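Local coordinates for single-strand binding protein (Thermus thermophilus, PDB 2CWA) that binds single-stranded DNA and probably recruits partner proteins to it during DNA replication, recombination and repair, at residues I11-T16 with Q121-R125; R48-H54 with R199-D203. All blocks are in the same frame, centred on the assembly; numbering follows the deposited sequence.

Contact 1 of 2, residues I11-T16 with Q121-R125; sequences IGALAT and QPRLR
A15 O takes a hydrogen bond from Q72 NE2 and is also lined by carbons of 121-125, with Q121 CB 3.6 Å from A15 O and the P122 ring 3.7 Å away, measured from P122 CD to A15 O. This is where a strand of the first OB fold (5-22) meets the short strand 122-125, which precedes strand 128-145 in the chain and pairs parallel with 28-39 and antiparallel with 114-116. The two strand segments approach to 5.1 Å and run nearly antiparallel, at 158°, yet they share no backbone bonds. The backbone of G12, A13 and L14 bonds elsewhere: A13 with A35, G12 with V76, and L14 with G73 and Q74. Across this interface the contacts are van der Waals, mostly side chains of 121-125 against the backbone of 11-16. One residue back from A15, L14 O meets the same proline ring, with P122 CG 3.6 Å from L14 O. A13 turns its methyl toward 122-125, where it lies against CB of both P122 and L124. P122 O, near that methyl, is buried here and has no polar partner in the model. L124 closes the other end. Its CG stands anti to the backbone N (chi1 178°), which, with chi2 near 64°, brings CD2 to G12 CA, 3.8 Å away. L75, on strand 75-85, touches both A13 and L124. At the loop end, T16 and Q121 lie side by side and point the same way, but the 3.1 Å between T16 CG2 and Q121 NE2 is short for a methyl beside an amide nitrogen, so the placement of these tips is doubtful. At the far end, the I11 and L124 side chains pass at a slant, with I11 CG2 3.7 Å from L124 CD2.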
ATOM      1  N   ILE A  11       9.590   3.081  -1.712  1.00 18.51           N
ATOM      2  CA  ILE A  11      10.976   3.291  -1.346  1.00 19.91           C
ATOM      3  C   ILE A  11      10.940   3.662   0.134  1.00 22.00           C
ATOM      4  O   ILE A  11      10.285   4.636   0.528  1.00 21.26           O
ATOM      5  CB  ILE A  11      11.659   4.438  -2.119  1.00 20.32           C
ATOM      6  CG1 ILE A  11      11.768   4.097  -3.612  1.00 19.34           C
ATOM      7  CG2 ILE A  11      13.061   4.648  -1.554  1.00 19.43           C
ATOM      8  CD1 ILE A  11      12.494   5.170  -4.432  1.00 17.58           C
ATOM      9  N   GLY A  12      11.624   2.867   0.948  1.00 22.47           N
ATOM     10  CA  GLY A  12      11.661   3.113   2.379  1.00 24.36           C
ATOM     11  C   GLY A  12      12.805   2.353   3.011  1.00 22.58           C
ATOM     12  O   GLY A  12      13.591   1.709   2.318  1.00 22.03           O
ATOM     13  N   ALA A  13      12.906   2.433   4.332  1.00 21.40           N
ATOM     14  CA  ALA A  13      13.960   1.742   5.055  1.00 22.10           C
ATOM     15  C   ALA A  13      13.378   0.476   5.669  1.00 20.46           C
ATOM     16  O   ALA A  13      12.205   0.436   6.007  1.00 21.60           O
ATOM     17  CB  ALA A  13      14.518   2.649   6.157  1.00 23.54           C
ATOM     18  N   LEU A  14      14.191  -0.566   5.796  1.00 21.62           N
ATOM     19  CA  LEU A  14      13.699  -1.794   6.405  1.00 22.52           C
ATOM     20  C   LEU A  14      13.587  -1.527   7.902  1.00 21.14           C
ATOM     21  O   LEU A  14      14.593  -1.261   8.561  1.00 23.43           O
ATOM     22  CB  LEU A  14      14.666  -2.946   6.155  1.00 19.52           C
ATOM     23  CG  LEU A  14      14.814  -3.348   4.685  1.00 20.90           C
ATOM     24  CD1 LEU A  14      15.713  -4.563   4.588  1.00 22.97           C
ATOM     25  CD2 LEU A  14      13.443  -3.635   4.096  1.00 21.24           C
ATOM     26  N   ALA A  15      12.365  -1.581   8.420  1.00 22.94           N
ATOM     27  CA  ALA A  15      12.109  -1.325   9.837  1.00 27.32           C
ATOM     28  C   ALA A  15      12.808  -2.329  10.749  1.00 31.61           C
ATOM     29  O   ALA A  15      13.227  -1.990  11.861  1.00 28.09           O
ATOM     30  CB  ALA A  15      10.613  -1.337  10.097  1.00 26.91           C
ATOM     31  N   THR A  16      12.924  -3.563  10.268  1.00 30.88           N
ATOM     32  CA  THR A  16      13.572  -4.640  11.010  1.00 33.40           C
ATOM     33  C   THR A  16      14.241  -5.584  10.021  1.00 35.51           C
ATOM     34  O   THR A  16      13.982  -5.522   8.817  1.00 31.49           O
ATOM     35  CB  THR A  16      12.554  -5.471  11.807  1.00 34.25           C
ATOM     36  OG1 THR A  16      11.586  -6.023  10.905  1.00 33.41           O
ATOM     37  CG2 THR A  16      11.850  -4.614  12.843  1.00 34.80           C
ATOM     38  N   GLN A 121      13.017   1.789  15.516  1.00 36.26           N
ATOM     39  CA  GLN A 121      12.997   1.367  14.119  1.00 33.36           C
ATOM     40  C   GLN A 121      13.129   2.561  13.178  1.00 32.09           C
ATOM     41  O   GLN A 121      12.505   3.600  13.385  1.00 33.20           O
ATOM     42  CB  GLN A 121      11.699   0.626  13.803  1.00 34.80           C
ATOM     43  CG  GLN A 121      11.419  -0.560  14.700  1.00 38.81           C
ATOM     44  CD  GLN A 121      10.091  -1.212  14.383  1.00 40.26           C
ATOM     45  OE1 GLN A 121       9.064  -0.540  14.284  1.00 43.38           O
ATOM     46  NE2 GLN A 121      10.102  -2.526  14.228  1.00 42.03           N
ATOM     47  N   PRO A 122      13.943   2.420  12.122  1.00 31.69           N
ATOM     48  CA  PRO A 122      14.136   3.508  11.161  1.00 30.31           C
ATOM     49  C   PRO A 122      13.006   3.676  10.147  1.00 31.48           C
ATOM     50  O   PRO A 122      12.368   2.705   9.739  1.00 33.07           O
ATOM     51  CB  PRO A 122      15.457   3.139  10.493  1.00 29.04           C
ATOM     52  CG  PRO A 122      15.401   1.649  10.463  1.00 27.93           C
ATOM     53  CD  PRO A 122      14.887   1.317  11.861  1.00 31.18           C
ATOM     54  N   ARG A 123      12.761   4.928   9.767  1.00 32.33           N
ATOM     55  CA  ARG A 123      11.756   5.282   8.766  1.00 32.49           C
ATOM     56  C   ARG A 123      12.435   6.276   7.829  1.00 31.72           C
ATOM     57  O   ARG A 123      13.072   7.231   8.287  1.00 29.82           O
ATOM     58  CB  ARG A 123      10.536   5.959   9.399  1.00 36.53           C
ATOM     59  CG  ARG A 123       9.711   5.078  10.313  1.00 43.55           C
ATOM     60  CD  ARG A 123       8.360   5.717  10.598  1.00 45.97           C
ATOM     61  NE  ARG A 123       8.487   7.103  11.043  1.00 50.54           N
ATOM     62  CZ  ARG A 123       7.547   7.758  11.718  1.00 54.00           C
ATOM     63  NH1 ARG A 123       6.409   7.152  12.031  1.00 55.30           N
ATOM     64  NH2 ARG A 123       7.745   9.017  12.086  1.00 55.07           N
ATOM     65  N   LEU A 124      12.311   6.054   6.526  1.00 26.65           N
ATOM     66  CA  LEU A 124      12.924   6.953   5.550  1.00 25.62           C
ATOM     67  C   LEU A 124      12.114   8.240   5.393  1.00 22.32           C
ATOM     68  O   LEU A 124      10.904   8.201   5.154  1.00 23.10           O
ATOM     69  CB  LEU A 124      13.045   6.265   4.179  1.00 21.57           C
ATOM     70  CG  LEU A 124      13.641   7.100   3.032  1.00 23.17           C
ATOM     71  CD1 LEU A 124      15.099   7.458   3.335  1.00 19.09           C
ATOM     72  CD2 LEU A 124      13.558   6.312   1.725  1.00 21.69           C
ATOM     73  N   ARG A 125      12.785   9.382   5.525  1.00 24.71           N
ATOM     74  CA  ARG A 125      12.120  10.668   5.355  1.00 24.65           C
ATOM     75  C   ARG A 125      12.039  10.924   3.849  1.00 22.44           C
ATOM     76  O   ARG A 125      12.931  10.521   3.109  1.00 23.23           O
ATOM     77  CB  ARG A 125      12.923  11.778   6.038  1.00 30.15           C
ATOM     78  CG  ARG A 125      13.199  11.499   7.512  1.00 34.96           C
ATOM     79  CD  ARG A 125      13.851  12.687   8.200  1.00 46.03           C
ATOM     80  NE  ARG A 125      12.927  13.807   8.330  1.00 54.51           N
ATOM     81  CZ  ARG A 125      13.231  14.961   8.915  1.00 60.84           C
ATOM     82  NH1 ARG A 125      14.442  15.148   9.428  1.00 62.92           N
ATOM     83  NH2 ARG A 125      12.325  15.928   8.988  1.00 62.21           N
TER

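Contact 2 of 2, residues R48-H54 with R199-D203; sequences REVSWYH and RLVND
H54 reaches from strand 49-59 of the first OB fold to strand 193-206 of the second, so the contact joins the two OB domains of one chain; the segments cross at 78°. From CB, the side chain leaves with CG beside the backbone N and anti to the carbonyl carbon (chi1 -76°), bringing the imidazole edge to the other strand. CD2 approaches L200 CB, while CE1 sits 3.5 Å from L200 CB. ND1 lies 3.3 Å from N202 ND2, the ring and amide planes being 72° apart. At the tip, NE2 donates a weak hydrogen bond of 2.8 Å to L200 O, which lies in the plane of the ring. With alanine in place of H54, L200 O would probably lose this donor, and a gap is likely to open beside L200 CB. N202 makes the second tie: ND2 bonds Y53 O at 2.9 Å from above the carbonyl plane. Farther along, V50 CG1 covers one face of the R199 guanidinium, and E219 takes salt bridges from both R48 and R199. Water 1 accepts from Y53 N and donates to N202 OD1, 2.7 Å from the water oxygen.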
ATOM      1  N   ARG A  48       0.882  18.458   6.324  1.00 49.56           N
ATOM      2  CA  ARG A  48       0.358  17.187   6.816  1.00 47.96           C
ATOM      3  C   ARG A  48       1.455  16.125   6.802  1.00 47.36           C
ATOM      4  O   ARG A  48       1.869  15.663   5.737  1.00 45.24           O
ATOM      5  CB  ARG A  48      -0.812  16.735   5.939  1.00 50.38           C
ATOM      6  CG  ARG A  48      -1.439  15.412   6.347  1.00 51.50           C
ATOM      7  CD  ARG A  48      -2.439  14.939   5.300  1.00 54.07           C
ATOM      8  NE  ARG A  48      -2.934  13.597   5.590  1.00 57.21           N
ATOM      9  CZ  ARG A  48      -3.632  12.853   4.737  1.00 58.54           C
ATOM     10  NH1 ARG A  48      -3.922  13.318   3.528  1.00 56.90           N
ATOM     11  NH2 ARG A  48      -4.034  11.640   5.091  1.00 59.95           N
ATOM     12  N   GLU A  49       1.931  15.743   7.983  1.00 45.54           N
ATOM     13  CA  GLU A  49       2.980  14.734   8.078  1.00 45.88           C
ATOM     14  C   GLU A  49       2.387  13.334   8.141  1.00 43.84           C
ATOM     15  O   GLU A  49       1.544  13.033   8.991  1.00 42.90           O
ATOM     16  CB  GLU A  49       3.869  15.000   9.299  1.00 51.40           C
ATOM     17  CG  GLU A  49       3.114  15.276  10.586  1.00 56.82           C
ATOM     18  CD  GLU A  49       4.028  15.766  11.699  1.00 59.16           C
ATOM     19  OE1 GLU A  49       4.738  16.773  11.484  1.00 58.70           O
ATOM     20  OE2 GLU A  49       4.035  15.146  12.786  1.00 58.77           O
ATOM     21  N   VAL A  50       2.823  12.479   7.223  1.00 39.64           N
ATOM     22  CA  VAL A  50       2.331  11.111   7.167  1.00 33.84           C
ATOM     23  C   VAL A  50       3.484  10.134   7.314  1.00 31.40           C
ATOM     24  O   VAL A  50       4.609  10.418   6.912  1.00 29.49           O
ATOM     25  CB  VAL A  50       1.603  10.836   5.837  1.00 33.86           C
ATOM     26  CG1 VAL A  50       0.367  11.706   5.731  1.00 35.46           C
ATOM     27  CG2 VAL A  50       2.537  11.100   4.672  1.00 34.35           C
ATOM     28  N   SER A  51       3.201   8.987   7.914  1.00 29.54           N
ATOM     29  CA  SER A  51       4.212   7.958   8.107  1.00 31.01           C
ATOM     30  C   SER A  51       3.548   6.615   7.837  1.00 28.95           C
ATOM     31  O   SER A  51       2.326   6.492   7.936  1.00 30.69           O
ATOM     32  CB  SER A  51       4.750   8.000   9.540  1.00 31.38           C
ATOM     33  OG  SER A  51       3.711   7.752  10.473  1.00 36.65           O
ATOM     34  N   TRP A  52       4.348   5.615   7.491  1.00 28.42           N
ATOM     35  CA  TRP A  52       3.803   4.298   7.204  1.00 27.39           C
ATOM     36  C   TRP A  52       4.792   3.158   7.391  1.00 27.01           C
ATOM     37  O   TRP A  52       6.006   3.337   7.285  1.00 28.53           O
ATOM     38  CB  TRP A  52       3.248   4.253   5.773  1.00 27.59           C
ATOM     39  CG  TRP A  52       4.185   4.801   4.728  1.00 26.29           C
ATOM     40  CD1 TRP A  52       4.166   6.056   4.186  1.00 27.35           C
ATOM     41  CD2 TRP A  52       5.273   4.109   4.098  1.00 24.21           C
ATOM     42  NE1 TRP A  52       5.171   6.190   3.258  1.00 24.11           N
ATOM     43  CE2 TRP A  52       5.866   5.009   3.182  1.00 26.09           C
ATOM     44  CE3 TRP A  52       5.806   2.815   4.218  1.00 26.12           C
ATOM     45  CZ2 TRP A  52       6.964   4.658   2.388  1.00 22.58           C
ATOM     46  CZ3 TRP A  52       6.898   2.466   3.429  1.00 22.38           C
ATOM     47  CH2 TRP A  52       7.465   3.390   2.523  1.00 24.07           C
ATOM     48  N   TYR A  53       4.237   1.988   7.689  1.00 26.28           N
ATOM     49  CA  TYR A  53       4.983   0.751   7.872  1.00 26.43           C
ATOM     50  C   TYR A  53       4.212  -0.229   7.006  1.00 27.51           C
ATOM     51  O   TYR A  53       3.069  -0.555   7.308  1.00 30.35           O
ATOM     52  CB  TYR A  53       4.925   0.299   9.329  1.00 31.06           C
ATOM     53  CG  TYR A  53       5.708   1.187  10.263  1.00 32.13           C
ATOM     54  CD1 TYR A  53       7.048   0.932  10.536  1.00 32.70           C
ATOM     55  CD2 TYR A  53       5.111   2.297  10.861  1.00 36.20           C
ATOM     56  CE1 TYR A  53       7.781   1.757  11.385  1.00 37.86           C
ATOM     57  CE2 TYR A  53       5.832   3.131  11.711  1.00 38.46           C
ATOM     58  CZ  TYR A  53       7.166   2.855  11.966  1.00 39.63           C
ATOM     59  OH  TYR A  53       7.886   3.681  12.796  1.00 42.61           O
ATOM     60  N   HIS A  54       4.819  -0.680   5.917  1.00 26.33           N
ATOM     61  CA  HIS A  54       4.127  -1.603   5.032  1.00 26.08           C
ATOM     62  C   HIS A  54       4.826  -2.943   4.936  1.00 24.18           C
ATOM     63  O   HIS A  54       6.029  -3.009   4.695  1.00 26.06           O
ATOM     64  CB  HIS A  54       3.987  -0.990   3.633  1.00 26.74           C
ATOM     65  CG  HIS A  54       2.920   0.055   3.535  1.00 24.99           C
ATOM     66  ND1 HIS A  54       1.601  -0.198   3.847  1.00 27.14           N
ATOM     67  CD2 HIS A  54       2.973   1.352   3.149  1.00 26.72           C
ATOM     68  CE1 HIS A  54       0.888   0.899   3.658  1.00 29.16           C
ATOM     69  NE2 HIS A  54       1.697   1.854   3.235  1.00 26.57           N
ATOM     70  N   ARG A 199      -1.601   6.641  -2.361  1.00 20.46           N
ATOM     71  CA  ARG A 199      -0.574   6.204  -1.443  1.00 18.34           C
ATOM     72  C   ARG A 199      -1.183   5.083  -0.618  1.00 18.74           C
ATOM     73  O   ARG A 199      -2.370   5.118  -0.295  1.00 20.66           O
ATOM     74  CB  ARG A 199      -0.133   7.368  -0.551  1.00 24.70           C
ATOM     75  CG  ARG A 199      -1.284   8.190   0.021  1.00 31.02           C
ATOM     76  CD  ARG A 199      -0.772   9.490   0.641  1.00 35.87           C
ATOM     77  NE  ARG A 199      -0.006   9.238   1.852  1.00 43.88           N
ATOM     78  CZ  ARG A 199      -0.549   9.006   3.042  1.00 43.83           C
ATOM     79  NH1 ARG A 199      -1.869   9.003   3.184  1.00 45.49           N
ATOM     80  NH2 ARG A 199       0.227   8.758   4.089  1.00 47.45           N
ATOM     81  N   LEU A 200      -0.384   4.071  -0.309  1.00 18.56           N
ATOM     82  CA  LEU A 200      -0.882   2.956   0.484  1.00 18.46           C
ATOM     83  C   LEU A 200      -0.921   3.358   1.951  1.00 17.85           C
ATOM     84  O   LEU A 200       0.035   3.932   2.465  1.00 18.97           O
ATOM     85  CB  LEU A 200       0.030   1.744   0.323  1.00 18.98           C
ATOM     86  CG  LEU A 200       0.043   1.141  -1.085  1.00 20.73           C
ATOM     87  CD1 LEU A 200       1.104   0.048  -1.170  1.00 23.37           C
ATOM     88  CD2 LEU A 200      -1.332   0.588  -1.399  1.00 22.66           C
ATOM     89  N   VAL A 201      -2.028   3.055   2.615  1.00 18.27           N
ATOM     90  CA  VAL A 201      -2.163   3.357   4.034  1.00 22.99           C
ATOM     91  C   VAL A 201      -2.748   2.132   4.714  1.00 24.44           C
ATOM     92  O   VAL A 201      -3.282   1.239   4.052  1.00 23.61           O
ATOM     93  CB  VAL A 201      -3.112   4.554   4.283  1.00 18.68           C
ATOM     94  CG1 VAL A 201      -2.628   5.769   3.497  1.00 25.63           C
ATOM     95  CG2 VAL A 201      -4.530   4.191   3.903  1.00 23.45           C
ATOM     96  N   ASN A 202      -2.638   2.076   6.036  1.00 24.44           N
ATOM     97  CA  ASN A 202      -3.199   0.947   6.755  1.00 27.90           C
ATOM     98  C   ASN A 202      -3.778   1.338   8.108  1.00 28.91           C
ATOM     99  O   ASN A 202      -3.388   2.349   8.704  1.00 28.52           O
ATOM    100  CB  ASN A 202      -2.150  -0.156   6.921  1.00 31.42           C
ATOM    101  CG  ASN A 202      -0.863   0.351   7.518  1.00 35.40           C
ATOM    102  OD1 ASN A 202      -0.866   1.025   8.547  1.00 37.93           O
ATOM    103  ND2 ASN A 202       0.255   0.022   6.879  1.00 32.34           N
ATOM    104  N   ASP A 203      -4.740   0.549   8.568  1.00 27.25           N
ATOM    105  CA  ASP A 203      -5.368   0.789   9.858  1.00 29.31           C
ATOM    106  C   ASP A 203      -4.985  -0.398  10.732  1.00 31.08           C
ATOM    107  O   ASP A 203      -4.834  -1.516  10.233  1.00 30.11           O
ATOM    108  CB  ASP A 203      -6.893   0.853   9.725  1.00 26.34           C
ATOM    109  CG  ASP A 203      -7.351   1.685   8.538  1.00 27.32           C
ATOM    110  OD1 ASP A 203      -6.860   2.821   8.373  1.00 22.95           O
ATOM    111  OD2 ASP A 203      -8.214   1.202   7.771  1.00 26.22           O
TER
HETATM  112  O   HOH W   1       1.569   2.224   8.837  1.00 41.34           O

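Contacts 1 and 2 have centres about 12 Å apart, and their segments alternate along the chain: 11-16, 48-54, 121-125, 199-203. Strand 28-39 bridges them, pairing with both 49-59 and 122-125. They also touch directly, with I11 O 3.7 Å from W52 CH2, and Q121 OE1 3.9 Å from Y53 CE1. D117 links the same pair, since its carboxylate bonds Q121 N through OD1 and Y53 OH through OD2, while R119 makes a cation-pi contact with Y53. Contact 1 packs strand 122-125 against strand 5-22 of the first OB fold, and contact 2 joins that fold to the second; neither includes a bound ligand.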